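Probable csgAB operon transcriptional regulatory protein (PDB 5XP0) acts as the master transcriptional regulator of adhesive curli fimbriae, being needed for csgAB operon transcription and promoting biofilm formation, and is represented here by its atypical receiver domain. Local coordinates at residues B[118-121]-B[122-125]. Sequence-based numbering, arbitrary orientation.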
loop_
_atom_site.group_PDB
_atom_site.type_symbol
_atom_site.label_atom_id
_atom_site.label_comp_id
_atom_site.label_asym_id
_atom_site.label_seq_id
_atom_site.Cartn_x
_atom_site.Cartn_y
_atom_site.Cartn_z
ATOM N N THR B 118 -7.430 -4.085 7.890
ATOM C CA THR B 118 -6.681 -4.137 6.642
ATOM C C THR B 118 -7.608 -4.364 5.452
ATOM O O THR B 118 -7.145 -4.384 4.306
ATOM C CB THR B 118 -5.586 -5.232 6.758
ATOM O OG1 THR B 118 -4.409 -4.699 7.405
ATOM C CG2 THR B 118 -5.200 -5.848 5.415
ATOM N N GLU B 119 -8.918 -4.458 5.682
ATOM C CA GLU B 119 -9.856 -4.750 4.603
ATOM C C GLU B 119 -11.010 -3.764 4.461
ATOM O O GLU B 119 -11.722 -3.832 3.449
ATOM C CB GLU B 119 -10.453 -6.148 4.802
ATOM C CG GLU B 119 -9.425 -7.260 4.935
ATOM C CD GLU B 119 -10.058 -8.594 5.300
ATOM O OE1 GLU B 119 -11.188 -8.595 5.836
ATOM O OE2 GLU B 119 -9.422 -9.641 5.054
ATOM N N ASP B 120 -11.238 -2.872 5.421
ATOM C CA ASP B 120 -12.467 -2.079 5.428
ATOM C C ASP B 120 -12.097 -0.602 5.251
ATOM O O ASP B 120 -11.985 0.176 6.211
ATOM C CB ASP B 120 -13.235 -2.331 6.696
ATOM C CG ASP B 120 -14.719 -2.001 6.556
ATOM O OD1 ASP B 120 -15.518 -2.460 7.414
ATOM O OD2 ASP B 120 -15.087 -1.293 5.589
ATOM N N GLN B 121 -11.934 -0.206 3.993
ATOM C CA GLN B 121 -11.597 1.180 3.687
ATOM C C GLN B 121 -12.654 2.119 4.239
ATOM O O GLN B 121 -12.342 3.223 4.705
ATOM C CB GLN B 121 -11.527 1.399 2.178
ATOM C CG GLN B 121 -10.513 0.613 1.411
ATOM C CD GLN B 121 -10.583 0.960 -0.063
ATOM O OE1 GLN B 121 -9.863 1.829 -0.547
ATOM N NE2 GLN B 121 -11.479 0.300 -0.776
ATOM N N GLU B 122 -13.912 1.694 4.167
ATOM C CA GLU B 122 -15.026 2.558 4.554
ATOM C C GLU B 122 -14.975 2.861 6.046
ATOM O O GLU B 122 -15.206 4.000 6.473
ATOM C CB GLU B 122 -16.343 1.885 4.180
ATOM C CG GLU B 122 -16.549 1.685 2.675
ATOM C CD GLU B 122 -15.555 0.709 2.038
ATOM O OE1 GLU B 122 -15.127 0.955 0.883
ATOM O OE2 GLU B 122 -15.200 -0.297 2.695
ATOM N N HIS B 123 -14.678 1.834 6.848
ATOM C CA HIS B 123 -14.323 1.960 8.264
ATOM C C HIS B 123 -13.320 3.105 8.467
ATOM O O HIS B 123 -13.467 3.961 9.356
ATOM C CB HIS B 123 -13.707 0.608 8.686
ATOM C CG HIS B 123 -14.009 0.142 10.080
ATOM N ND1 HIS B 123 -13.121 0.281 11.125
ATOM C CD2 HIS B 123 -15.046 -0.581 10.568
ATOM C CE1 HIS B 123 -13.626 -0.280 12.210
ATOM N NE2 HIS B 123 -14.797 -0.804 11.901
ATOM N N VAL B 124 -12.260 3.112 7.659
ATOM C CA VAL B 124 -11.194 4.076 7.879
ATOM C C VAL B 124 -11.620 5.476 7.436
ATOM O O VAL B 124 -11.357 6.457 8.146
ATOM C CB VAL B 124 -9.905 3.585 7.207
ATOM C CG1 VAL B 124 -8.801 4.606 7.296
ATOM C CG2 VAL B 124 -9.474 2.300 7.915
ATOM N N VAL B 125 -12.292 5.603 6.279
ATOM C CA VAL B 125 -12.848 6.907 5.879
ATOM C C VAL B 125 -13.716 7.468 6.987
ATOM O O VAL B 125 -13.641 8.656 7.338
ATOM C CB VAL B 125 -13.664 6.781 4.582
ATOM C CG1 VAL B 125 -14.558 8.021 4.340
ATOM C CG2 VAL B 125 -12.726 6.543 3.397
#
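Asp120 and His123 meet at the start of helix 121-132, where the loop after strand 111-114 turns into this helix of the CheY-like receiver domain. Asp120 is the N-cap. A chi1 of -158° swings its carboxylate back over the first turn. There OD2 of Asp120 accepts a long, weak but nearly straight bond from His123 N (3.4 Å, 172° at the hydrogen). CG of Asp120 packs on CB of His123 at 3.5 Å, while OD1 approaches CD2 of the imidazole obliquely at 3.7 Å, the carboxylate and ring planes inclined by 39°. The Asp120 carbonyl O takes Val124 N in its own plane, at 3.3 Å, opening the helical i to i+4 series. Glu122 bends at its second torsion, folding its carboxylate back beside the cap: OE2 comes within 3.1 Å of Asp120 OD2, two like-charged acceptors brought together by side chains that cross at about a right angle. Gln121 O continues the backbone series with a straighter bond from Val125 N at 2.9 Å. The Gln121 side chain runs extended beyond CG to pack on His36 of helix 28-41 and Ala32 of the second subunit; Val125 also meets helix 28-41, and Val124 reaches Leu28 of the second subunit, placing this turn at the dimer interface. Two carboxylates beside the helix N-terminus would suit its positive dipole end, but their closeness probably costs electrostatic energy and may raise the proton affinity of one of them.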